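Local coordinates for dihydroorotase (Campylobacter jejuni subsp. jejuni, PDB 3PNU), which probably catalyses the reversible, zinc-dependent cyclisation of carbamoyl aspartate to dihydroorotate in de novo pyrimidine biosynthesis, at residues H36-Q41 against M60-P65; C68-L73 against Y106-E111. All blocks are in the same frame, centred on the assembly; numbering follows the deposited sequence.

Overall arrangement
Both contacts belong to the TIM barrel of this amidohydrolase and follow one another along the chain: contact 1 closes at residue 65, and contact 2 opens three residues later, at 68. Contact 1 lies at the active site, where H36 binds a zinc ion and where R38 and N62 probably hold the substrate. Contact 2 is peripheral, its centre about 21 Å from the centre of the chain, against about 14 Å for that of contact 1, and the two centres are about 16 Å apart. Helix 70-84 links them: its first turn makes contact 2, while Y76 further along touches D39 and L63 of contact 1. L73 stays about 11 Å, side chain to side chain, from N62.

Contact 1 (H36-Q41 against M60-P65); sequences HLRDNQ and MPNLIP. With ZN (zinc ion), chain D.
The imidazole of H36 turns its ND1 edge to the amide of N62, the two planes 60° apart, and N62 OD1 lies near the ring plane, 2.7 Å from H36 ND1. The N-H...O angle of 123° makes this hydrogen bond weak. With NE2 of H36 bound to the zinc ion at 2.2 Å, ND1 is left as the N-H that points at N62 OD1. H34, D261 and the carboxylated K116 complete this zinc site, with water 5 also bound. M60 packs over one ring face in a CH-pi contact, its CG 4.2 Å from the H36 ring centroid. The N62 amide is steadied by its ND2 bond to T124 O. The chi1 of N62, 63°, tucks CG back over its own backbone and brings OD1 to the histidine edge.

R38 reaches N62 largely through solvent: water 3 accepts from R38 N and donates to N62 OD1, both at 3.2 Å. R38 NH2 is hydrogen-bonded to P264 O. Both residues are predicted substrate ligands. Farther along, L63 places CD2 3.3 Å from R38 O and CD1 near the carboxylate of D39, whose charge is paired with R79.

Residues 36-39 follow strand 31-35 and lead into helix 40-51; residues 60-65 leave strand 56-59 for helix 70-84, whose Y76 touches both D39 and L63.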
loop_
_atom_site.group_PDB
_atom_site.type_symbol
_atom_site.label_atom_id
_atom_site.label_comp_id
_atom_site.label_asym_id
_atom_site.label_seq_id
_atom_site.Cartn_x
_atom_site.Cartn_y
_atom_site.Cartn_z
ATOM N N HIS A 36 13.925 18.141 -0.061
ATOM C CA HIS A 36 12.861 19.003 -0.626
ATOM C C HIS A 36 12.532 20.112 0.369
ATOM O O HIS A 36 12.133 19.834 1.498
ATOM C CB HIS A 36 11.601 18.190 -0.923
ATOM C CG HIS A 36 11.784 17.197 -2.015
ATOM N ND1 HIS A 36 11.675 17.532 -3.352
ATOM C CD2 HIS A 36 12.089 15.885 -1.976
ATOM C CE1 HIS A 36 11.909 16.459 -4.084
ATOM N NE2 HIS A 36 12.161 15.448 -3.274
ATOM N N LEU A 37 12.714 21.361 -0.051
ATOM C CA LEU A 37 12.453 22.534 0.804
ATOM C C LEU A 37 11.235 23.345 0.354
ATOM O O LEU A 37 10.893 24.366 0.961
ATOM C CB LEU A 37 13.670 23.468 0.803
ATOM C CG LEU A 37 14.943 23.013 1.503
ATOM C CD1 LEU A 37 16.047 24.079 1.328
ATOM C CD2 LEU A 37 14.662 22.738 2.965
ATOM N N ARG A 38 10.597 22.908 -0.725
ATOM C CA ARG A 38 9.408 23.580 -1.241
ATOM C C ARG A 38 9.692 25.056 -1.561
ATOM O O ARG A 38 10.724 25.369 -2.167
ATOM C CB ARG A 38 8.248 23.436 -0.252
ATOM C CG ARG A 38 7.921 22.001 0.128
ATOM C CD ARG A 38 7.685 21.105 -1.107
ATOM N NE ARG A 38 7.307 19.760 -0.689
ATOM C CZ ARG A 38 7.278 18.699 -1.488
ATOM N NH1 ARG A 38 7.631 18.805 -2.762
ATOM N NH2 ARG A 38 6.912 17.520 -0.998
ATOM N N ASP A 39 8.796 25.967 -1.174
ATOM C CA ASP A 39 9.022 27.372 -1.485
ATOM C C ASP A 39 8.128 28.295 -0.675
ATOM O O ASP A 39 7.334 27.849 0.147
ATOM C CB ASP A 39 8.754 27.606 -2.976
ATOM C CG ASP A 39 9.530 28.777 -3.525
ATOM O OD1 ASP A 39 10.213 29.439 -2.722
ATOM O OD2 ASP A 39 9.484 29.017 -4.757
ATOM N N ASN A 40 8.295 29.594 -0.910
ATOM C CA ASN A 40 7.468 30.613 -0.302
ATOM C C ASN A 40 7.377 30.392 1.195
ATOM O O ASN A 40 8.402 30.206 1.847
ATOM C CB ASN A 40 6.090 30.598 -0.964
ATOM C CG ASN A 40 6.173 30.651 -2.477
ATOM O OD1 ASN A 40 7.090 31.246 -3.052
ATOM N ND2 ASN A 40 5.207 30.024 -3.136
ATOM N N GLN A 41 6.162 30.367 1.737
ATOM C CA GLN A 41 5.976 30.230 3.179
ATOM C C GLN A 41 6.403 28.878 3.753
ATOM O O GLN A 41 6.907 28.808 4.876
ATOM C CB GLN A 41 4.529 30.587 3.565
ATOM C CG GLN A 41 4.209 32.106 3.423
ATOM C CD GLN A 41 4.161 32.626 1.983
ATOM O OE1 GLN A 41 3.566 32.004 1.104
ATOM N NE2 GLN A 41 4.758 33.797 1.753
ATOM N N MET A 60 16.332 19.643 -4.205
ATOM C CA MET A 60 15.672 19.164 -5.427
ATOM C C MET A 60 14.841 20.276 -6.056
ATOM O O MET A 60 14.305 21.127 -5.340
ATOM C CB MET A 60 14.885 17.887 -5.171
ATOM C CG MET A 60 15.784 16.722 -4.703
ATOM S SD MET A 60 17.086 16.382 -5.915
ATOM C CE MET A 60 17.975 15.046 -5.119
ATOM N N PRO A 61 14.742 20.278 -7.394
ATOM C CA PRO A 61 14.104 21.348 -8.109
ATOM C C PRO A 61 12.656 21.111 -8.513
ATOM O O PRO A 61 12.162 21.813 -9.410
ATOM C CB PRO A 61 14.942 21.393 -9.389
ATOM C CG PRO A 61 15.237 19.929 -9.667
ATOM C CD PRO A 61 15.151 19.214 -8.330
ATOM N N ASN A 62 11.978 20.149 -7.889
ATOM C CA ASN A 62 10.594 19.840 -8.281
ATOM C C ASN A 62 9.594 20.868 -7.755
ATOM O O ASN A 62 8.727 20.563 -6.935
ATOM C CB ASN A 62 10.203 18.401 -7.876
ATOM C CG ASN A 62 10.219 18.191 -6.389
ATOM O OD1 ASN A 62 11.000 18.808 -5.682
ATOM N ND2 ASN A 62 9.350 17.306 -5.899
ATOM N N LEU A 63 9.751 22.102 -8.225
ATOM C CA LEU A 63 8.858 23.194 -7.869
ATOM C C LEU A 63 7.849 23.373 -8.993
ATOM O O LEU A 63 7.991 22.781 -10.069
ATOM C CB LEU A 63 9.636 24.510 -7.685
ATOM C CG LEU A 63 10.645 24.603 -6.548
ATOM C CD1 LEU A 63 11.345 25.949 -6.610
ATOM C CD2 LEU A 63 9.969 24.395 -5.196
ATOM N N ILE A 64 6.840 24.204 -8.741
ATOM C CA ILE A 64 5.802 24.492 -9.719
ATOM C C ILE A 64 5.913 25.960 -10.100
ATOM O O ILE A 64 5.554 26.835 -9.315
ATOM C CB ILE A 64 4.414 24.267 -9.133
ATOM C CG1 ILE A 64 4.344 22.918 -8.404
ATOM C CG2 ILE A 64 3.364 24.376 -10.239
ATOM C CD1 ILE A 64 3.077 22.731 -7.600
ATOM N N PRO A 65 6.450 26.248 -11.288
ATOM C CA PRO A 65 6.971 25.308 -12.277
ATOM C C PRO A 65 8.366 24.842 -11.875
ATOM O O PRO A 65 8.985 25.440 -10.993
ATOM C CB PRO A 65 7.024 26.138 -13.559
ATOM C CG PRO A 65 7.251 27.544 -13.092
ATOM C CD PRO A 65 6.710 27.643 -11.665
HETATM ZN ZN ZN D . 12.875 13.412 -3.799
HETATM O O HOH W 1 13.454 21.740 -3.126
HETATM O O HOH W 2 8.620 15.692 -3.543
HETATM O O HOH W 3 10.941 20.726 -3.086
HETATM O O HOH W 4 8.688 20.775 -4.540
HETATM O O HOH W 5 11.690 11.323 -3.996
#

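Contact 2 (C68-L73 against Y106-E111); sequences CNLEDL and YSAKDE
L70 points its forked end at A108, a small, mainly apolar contact between the capped N-terminal turn of helix 70-84 and the C-terminal end of helix 102-108, at the periphery of the TIM barrel. The L70 methyls divide the work: CD2 comes within 3.5 Å of A108 CB, while CD1 lies 3.7 Å from S107 OG. The same methyl that meets A108, L70 CD2, also meets E111 CB at 4.0 Å, roughly at right angles to the direction of A108 CB. The leucine tip therefore lies against S107, A108 and E111 together. With chi1 at -65° and chi2 at 170°, the side chain reaches out from the helix so that both methyls arrive at the second segment. One turn later, L73 adds a looser touch, its CD2 lying 4.3 Å from E111 O; the same leucine rests on L95 and I112. No hydrogen bond crosses between the segments.

Polar bonds on each side hold the backbones that present these groups. S107 OG is hydrogen-bonded to F104 O, one turn back in its own helix, so the hydroxyl beside L70 already has a partner. The bond from E111 N to A108 O, 2.8 Å, closes the turn that brings E111 CB to the leucine. On the other side N69 is the N-cap of helix 70-84, and its amide also donates a weak bond from ND2 to D72 OD2. In the capping bond, D72 N gives its hydrogen to N69 OD1 at 2.9 Å, with an N-H...O angle of 169°.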
loop_
_atom_site.group_PDB
_atom_site.type_symbol
_atom_site.label_atom_id
_atom_site.label_comp_id
_atom_site.label_asym_id
_atom_site.label_seq_id
_atom_site.Cartn_x
_atom_site.Cartn_y
_atom_site.Cartn_z
ATOM N N CYS A 68 14.128 25.375 -14.321
ATOM C CA CYS A 68 14.748 25.027 -15.604
ATOM C C CYS A 68 15.622 26.139 -16.203
ATOM O O CYS A 68 15.973 26.078 -17.384
ATOM C CB CYS A 68 13.679 24.586 -16.618
ATOM S SG CYS A 68 12.819 23.013 -16.201
ATOM N N ASN A 69 15.972 27.150 -15.405
ATOM C CA ASN A 69 16.872 28.221 -15.869
ATOM C C ASN A 69 17.608 28.856 -14.693
ATOM O O ASN A 69 17.128 28.821 -13.561
ATOM C CB ASN A 69 16.137 29.261 -16.733
ATOM C CG ASN A 69 15.124 30.070 -15.952
ATOM O OD1 ASN A 69 15.450 30.697 -14.940
ATOM N ND2 ASN A 69 13.888 30.084 -16.437
ATOM N N LEU A 70 18.777 29.431 -14.972
ATOM C CA LEU A 70 19.641 30.017 -13.926
ATOM C C LEU A 70 19.019 31.136 -13.115
ATOM O O LEU A 70 19.216 31.213 -11.894
ATOM C CB LEU A 70 20.944 30.502 -14.543
ATOM C CG LEU A 70 21.821 29.389 -15.127
ATOM C CD1 LEU A 70 22.989 29.950 -15.941
ATOM C CD2 LEU A 70 22.313 28.470 -14.014
ATOM N N GLU A 71 18.257 31.996 -13.790
ATOM C CA GLU A 71 17.615 33.137 -13.133
ATOM C C GLU A 71 16.732 32.690 -11.986
ATOM O O GLU A 71 16.836 33.188 -10.865
ATOM C CB GLU A 71 16.777 33.960 -14.135
ATOM C CG GLU A 71 17.586 34.711 -15.217
ATOM C CD GLU A 71 18.288 33.789 -16.212
ATOM O OE1 GLU A 71 19.322 34.219 -16.774
ATOM O OE2 GLU A 71 17.824 32.642 -16.422
ATOM N N ASP A 72 15.859 31.738 -12.283
ATOM C CA ASP A 72 14.922 31.232 -11.291
ATOM C C ASP A 72 15.648 30.459 -10.189
ATOM O O ASP A 72 15.250 30.515 -9.024
ATOM C CB ASP A 72 13.862 30.386 -11.986
ATOM C CG ASP A 72 13.117 31.167 -13.066
ATOM O OD1 ASP A 72 12.968 32.403 -12.917
ATOM O OD2 ASP A 72 12.677 30.553 -14.064
ATOM N N LEU A 73 16.725 29.762 -10.564
ATOM C CA LEU A 73 17.533 28.989 -9.606
ATOM C C LEU A 73 18.179 29.956 -8.617
ATOM O O LEU A 73 18.104 29.749 -7.407
ATOM C CB LEU A 73 18.592 28.158 -10.346
ATOM C CG LEU A 73 19.470 27.166 -9.573
ATOM C CD1 LEU A 73 18.657 25.997 -9.047
ATOM C CD2 LEU A 73 20.566 26.642 -10.467
ATOM N N TYR A 106 27.500 24.802 -19.860
ATOM C CA TYR A 106 28.772 25.444 -19.523
ATOM C C TYR A 106 28.591 26.684 -18.641
ATOM O O TYR A 106 29.418 26.959 -17.786
ATOM C CB TYR A 106 29.574 25.819 -20.777
ATOM C CG TYR A 106 30.854 26.578 -20.436
ATOM C CD1 TYR A 106 32.032 25.897 -20.133
ATOM C CD2 TYR A 106 30.873 27.974 -20.394
ATOM C CE1 TYR A 106 33.193 26.586 -19.808
ATOM C CE2 TYR A 106 32.026 28.667 -20.071
ATOM C CZ TYR A 106 33.183 27.972 -19.782
ATOM O OH TYR A 106 34.334 28.660 -19.460
ATOM N N SER A 107 27.510 27.421 -18.847
ATOM C CA SER A 107 27.258 28.608 -18.050
ATOM C C SER A 107 26.693 28.276 -16.676
ATOM O O SER A 107 26.734 29.111 -15.776
ATOM C CB SER A 107 26.282 29.535 -18.772
ATOM O OG SER A 107 24.992 28.959 -18.853
ATOM N N ALA A 108 26.171 27.063 -16.503
ATOM C CA ALA A 108 25.553 26.663 -15.232
ATOM C C ALA A 108 26.406 25.775 -14.319
ATOM O O ALA A 108 26.112 25.662 -13.134
ATOM C CB ALA A 108 24.229 25.965 -15.522
ATOM N N LYS A 109 27.461 25.170 -14.855
ATOM C CA LYS A 109 28.289 24.217 -14.090
ATOM C C LYS A 109 28.772 24.653 -12.702
ATOM O O LYS A 109 28.919 23.814 -11.805
ATOM C CB LYS A 109 29.503 23.783 -14.919
ATOM C CG LYS A 109 30.514 24.869 -15.168
ATOM C CD LYS A 109 31.627 24.390 -16.101
ATOM C CE LYS A 109 32.687 25.471 -16.330
ATOM N NZ LYS A 109 33.319 25.877 -15.030
ATOM N N ASP A 110 29.030 25.944 -12.532
ATOM C CA ASP A 110 29.513 26.464 -11.263
ATOM C C ASP A 110 28.389 26.962 -10.403
ATOM O O ASP A 110 28.596 27.232 -9.237
ATOM C CB ASP A 110 30.538 27.563 -11.505
ATOM C CG ASP A 110 31.756 27.052 -12.263
ATOM O OD1 ASP A 110 32.270 25.973 -11.896
ATOM O OD2 ASP A 110 32.199 27.724 -13.217
ATOM N N GLU A 111 27.191 27.082 -10.972
ATOM C CA GLU A 111 26.009 27.499 -10.201
ATOM C C GLU A 111 25.235 26.306 -9.639
ATOM O O GLU A 111 24.511 26.439 -8.647
ATOM C CB GLU A 111 25.036 28.288 -11.084
ATOM C CG GLU A 111 25.611 29.539 -11.691
ATOM C CD GLU A 111 26.119 30.507 -10.646
ATOM O OE1 GLU A 111 25.546 30.567 -9.525
ATOM O OE2 GLU A 111 27.097 31.206 -10.959
#